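Local coordinates for protein Sec-alkylsulfatase (Pseudomonas sp., PDB 4AXH) that hydrolyses secondary alkyl sulfates enantioselectively with inversion of configuration, as a zinc-dependent homodimeric enzyme of the metallo-beta-lactamase superfamily, at residues Ala383-His394 / Arg425-Asp436. Numbering follows the deposited sequence.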
# COMPACT_ATOMS: atom_id res chain seq x y z
N ALA A 383 0.71 6.32 -14.27
CA ALA A 383 1.71 5.64 -13.47
C ALA A 383 1.80 4.18 -13.92
O ALA A 383 2.90 3.75 -14.28
CB ALA A 383 1.36 5.75 -11.98
N LEU A 384 0.65 3.46 -14.00
CA LEU A 384 0.59 2.06 -14.45
C LEU A 384 1.17 1.91 -15.86
O LEU A 384 1.87 0.94 -16.16
CB LEU A 384 -0.87 1.58 -14.43
CG LEU A 384 -1.30 0.46 -13.45
CD1 LEU A 384 -0.23 0.14 -12.41
CD2 LEU A 384 -2.65 0.77 -12.82
N ASN A 385 0.93 2.92 -16.72
CA ASN A 385 1.48 2.97 -18.08
C ASN A 385 3.01 2.99 -18.00
O ASN A 385 3.66 2.09 -18.52
CB ASN A 385 0.93 4.18 -18.85
CG ASN A 385 1.41 4.27 -20.28
OD1 ASN A 385 2.43 4.91 -20.58
ND2 ASN A 385 0.69 3.64 -21.19
N LEU A 386 3.58 3.99 -17.31
CA LEU A 386 5.02 4.18 -17.16
C LEU A 386 5.71 3.03 -16.39
O LEU A 386 6.86 2.72 -16.72
CB LEU A 386 5.34 5.55 -16.58
CG LEU A 386 4.99 6.76 -17.44
CD1 LEU A 386 5.27 8.08 -16.68
CD2 LEU A 386 5.82 6.81 -18.75
N MET A 387 5.01 2.38 -15.42
CA MET A 387 5.52 1.23 -14.67
C MET A 387 5.78 0.07 -15.67
O MET A 387 6.86 -0.51 -15.70
CB MET A 387 4.49 0.78 -13.60
CG MET A 387 4.50 1.60 -12.32
SD MET A 387 3.33 0.90 -11.08
CE MET A 387 2.27 2.27 -10.84
N ASN A 388 4.78 -0.20 -16.55
CA ASN A 388 4.81 -1.24 -17.59
C ASN A 388 5.85 -0.99 -18.68
O ASN A 388 6.22 -1.92 -19.41
CB ASN A 388 3.43 -1.43 -18.17
CG ASN A 388 2.51 -2.19 -17.25
OD1 ASN A 388 2.74 -3.36 -16.96
ND2 ASN A 388 1.42 -1.57 -16.85
N LYS A 389 6.35 0.26 -18.77
CA LYS A 389 7.41 0.67 -19.70
C LYS A 389 8.77 0.54 -19.00
O LYS A 389 9.82 0.79 -19.61
CB LYS A 389 7.18 2.12 -20.18
CG LYS A 389 6.14 2.26 -21.29
CD LYS A 389 5.97 3.71 -21.71
CE LYS A 389 4.84 3.89 -22.68
NZ LYS A 389 4.33 5.28 -22.68
N GLY A 390 8.74 0.19 -17.71
CA GLY A 390 9.94 -0.02 -16.91
C GLY A 390 10.43 1.13 -16.09
O GLY A 390 11.55 1.07 -15.57
N LEU A 391 9.63 2.19 -15.98
CA LEU A 391 10.00 3.35 -15.15
C LEU A 391 9.83 3.04 -13.66
O LEU A 391 8.93 2.28 -13.28
CB LEU A 391 9.21 4.61 -15.55
CG LEU A 391 9.85 5.53 -16.62
CD1 LEU A 391 9.51 5.07 -18.02
CD2 LEU A 391 9.39 6.93 -16.44
N THR A 392 10.74 3.58 -12.85
CA THR A 392 10.75 3.42 -11.39
C THR A 392 10.15 4.65 -10.71
O THR A 392 10.17 5.73 -11.28
CB THR A 392 12.14 2.97 -10.89
OG1 THR A 392 13.14 3.92 -11.25
CG2 THR A 392 12.54 1.61 -11.42
N LEU A 393 9.59 4.50 -9.50
CA LEU A 393 8.91 5.55 -8.75
C LEU A 393 9.39 6.97 -8.93
O LEU A 393 8.57 7.85 -9.19
CB LEU A 393 8.72 5.18 -7.26
CG LEU A 393 9.86 5.38 -6.26
CD1 LEU A 393 9.29 5.59 -4.88
CD2 LEU A 393 10.83 4.23 -6.29
N HIS A 394 10.71 7.20 -8.83
CA HIS A 394 11.31 8.53 -8.96
C HIS A 394 11.45 8.99 -10.37
O HIS A 394 11.37 10.20 -10.63
CB HIS A 394 12.63 8.63 -8.21
CG HIS A 394 12.48 8.31 -6.77
ND1 HIS A 394 11.66 9.07 -5.96
CD2 HIS A 394 13.03 7.32 -6.04
CE1 HIS A 394 11.72 8.49 -4.77
NE2 HIS A 394 12.54 7.44 -4.77
N ARG A 425 4.45 8.48 -7.15
CA ARG A 425 5.31 7.59 -6.38
C ARG A 425 4.43 6.64 -5.57
O ARG A 425 4.67 5.45 -5.60
CB ARG A 425 6.31 8.40 -5.50
CG ARG A 425 7.38 9.11 -6.37
CD ARG A 425 8.56 9.75 -5.64
NE ARG A 425 8.29 11.13 -5.28
CZ ARG A 425 9.01 12.17 -5.65
NH1 ARG A 425 10.11 12.01 -6.37
NH2 ARG A 425 8.66 13.39 -5.28
N ALA A 426 3.32 7.16 -4.98
CA ALA A 426 2.33 6.40 -4.21
C ALA A 426 1.68 5.28 -5.01
O ALA A 426 1.49 4.18 -4.46
CB ALA A 426 1.25 7.34 -3.62
N VAL A 427 1.29 5.55 -6.29
CA VAL A 427 0.65 4.55 -7.20
C VAL A 427 1.68 3.40 -7.45
O VAL A 427 1.29 2.23 -7.43
CB VAL A 427 0.05 5.15 -8.53
CG1 VAL A 427 -0.65 4.07 -9.38
CG2 VAL A 427 -0.94 6.27 -8.23
N TYR A 428 2.98 3.74 -7.59
CA TYR A 428 4.08 2.80 -7.72
C TYR A 428 4.15 1.95 -6.45
O TYR A 428 4.16 0.73 -6.58
CB TYR A 428 5.41 3.51 -7.98
CG TYR A 428 6.55 2.57 -8.32
CD1 TYR A 428 7.28 1.93 -7.32
CD2 TYR A 428 6.91 2.34 -9.65
CE1 TYR A 428 8.34 1.08 -7.64
CE2 TYR A 428 7.96 1.49 -9.97
CZ TYR A 428 8.68 0.87 -8.96
OH TYR A 428 9.72 0.04 -9.31
N GLN A 429 4.18 2.57 -5.24
CA GLN A 429 4.17 1.89 -3.94
C GLN A 429 2.95 0.94 -3.82
O GLN A 429 3.12 -0.24 -3.49
CB GLN A 429 4.15 2.93 -2.77
CG GLN A 429 3.81 2.33 -1.39
CD GLN A 429 3.49 3.36 -0.31
OE1 GLN A 429 4.20 4.36 -0.15
NE2 GLN A 429 2.47 3.08 0.49
N ARG A 430 1.74 1.47 -4.10
CA ARG A 430 0.50 0.68 -4.03
C ARG A 430 0.52 -0.59 -4.92
O ARG A 430 0.15 -1.65 -4.43
CB ARG A 430 -0.76 1.56 -4.20
CG ARG A 430 -1.88 0.96 -5.05
CD ARG A 430 -3.29 1.10 -4.49
NE ARG A 430 -4.18 0.37 -5.38
CZ ARG A 430 -5.25 -0.33 -5.01
NH1 ARG A 430 -5.59 -0.40 -3.73
NH2 ARG A 430 -5.97 -0.99 -5.91
N TYR A 431 0.98 -0.51 -6.17
CA TYR A 431 0.98 -1.65 -7.09
C TYR A 431 2.26 -2.47 -7.06
O TYR A 431 2.22 -3.65 -7.38
CB TYR A 431 0.68 -1.21 -8.55
CG TYR A 431 -0.75 -0.81 -8.81
CD1 TYR A 431 -1.75 -1.75 -9.01
CD2 TYR A 431 -1.11 0.54 -8.87
CE1 TYR A 431 -3.08 -1.38 -9.24
CE2 TYR A 431 -2.43 0.93 -9.14
CZ TYR A 431 -3.41 -0.03 -9.33
OH TYR A 431 -4.73 0.36 -9.53
N LEU A 432 3.40 -1.84 -6.77
CA LEU A 432 4.68 -2.56 -6.77
C LEU A 432 5.43 -2.54 -5.41
O LEU A 432 5.97 -3.57 -4.99
CB LEU A 432 5.58 -2.16 -7.95
CG LEU A 432 4.98 -2.32 -9.37
CD1 LEU A 432 5.91 -1.78 -10.45
CD2 LEU A 432 4.60 -3.76 -9.70
N GLY A 433 5.45 -1.39 -4.75
CA GLY A 433 6.12 -1.25 -3.47
C GLY A 433 7.35 -0.39 -3.50
O GLY A 433 7.76 0.07 -4.56
N PHE A 434 7.95 -0.16 -2.30
CA PHE A 434 9.09 0.73 -2.11
C PHE A 434 10.31 0.33 -2.94
O PHE A 434 11.13 1.19 -3.25
CB PHE A 434 9.45 0.84 -0.61
CG PHE A 434 10.23 -0.34 -0.05
CD1 PHE A 434 9.56 -1.45 0.45
CD2 PHE A 434 11.63 -0.35 -0.08
CE1 PHE A 434 10.28 -2.56 0.90
CE2 PHE A 434 12.34 -1.47 0.36
CZ PHE A 434 11.66 -2.55 0.87
N TYR A 435 10.47 -0.97 -3.20
CA TYR A 435 11.63 -1.52 -3.90
C TYR A 435 11.47 -1.40 -5.41
O TYR A 435 10.47 -1.88 -5.96
CB TYR A 435 11.87 -2.98 -3.45
CG TYR A 435 12.91 -3.74 -4.24
CD1 TYR A 435 14.23 -3.29 -4.28
CD2 TYR A 435 12.59 -4.92 -4.90
CE1 TYR A 435 15.20 -3.99 -5.01
CE2 TYR A 435 13.56 -5.64 -5.59
CZ TYR A 435 14.86 -5.17 -5.65
OH TYR A 435 15.83 -5.83 -6.35
N ASP A 436 12.45 -0.75 -6.08
CA ASP A 436 12.39 -0.47 -7.52
C ASP A 436 12.66 -1.62 -8.50
O ASP A 436 12.41 -1.47 -9.70
CB ASP A 436 13.18 0.81 -7.88
CG ASP A 436 14.70 0.74 -7.74
OD1 ASP A 436 15.22 -0.32 -7.32
OD2 ASP A 436 15.38 1.75 -8.07
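With chi1 of Tyr428 at -172°, CG lies trans to the backbone N and the phenol reaches out of helix 420-431 against Leu393 and Met387, whose own chain bends at chi3 (-121°) to turn its methyl back onto that helix. The setting is an all-helical packing, with 425-436 inside the alkyl sulfatase dimerisation region: helix 362-388 ends in a Schellman motif at Gly390, the chain turns into helix 393-400, and helix 420-431 packs against both, the axis of 425-431 at 66° to that of 383-388. Leu393 covers one face of the Tyr428 ring through its backbone N and through CB, a CH-pi contact 3.9 Å from the ring centroid. Met387 approaches obliquely, making a Met-aromatic contact with Tyr428, while its CE rests 3.5 Å from Val427 O. One helical turn further on, the Tyr431 ring takes Leu384 CD1 over a face, 3.9 Å from the centroid, and its hydroxyl hydrogen-bonds Asn380. Val427, packed on Ala383, also lies close to the sulfate-binding Leu319. At the opposite end, Arg425 forms a salt bridge with Asp443 of the second subunit, and its NH1 donates a weak hydrogen bond to His394 ND1 (3.3 Å), arriving in the plane of the imidazole.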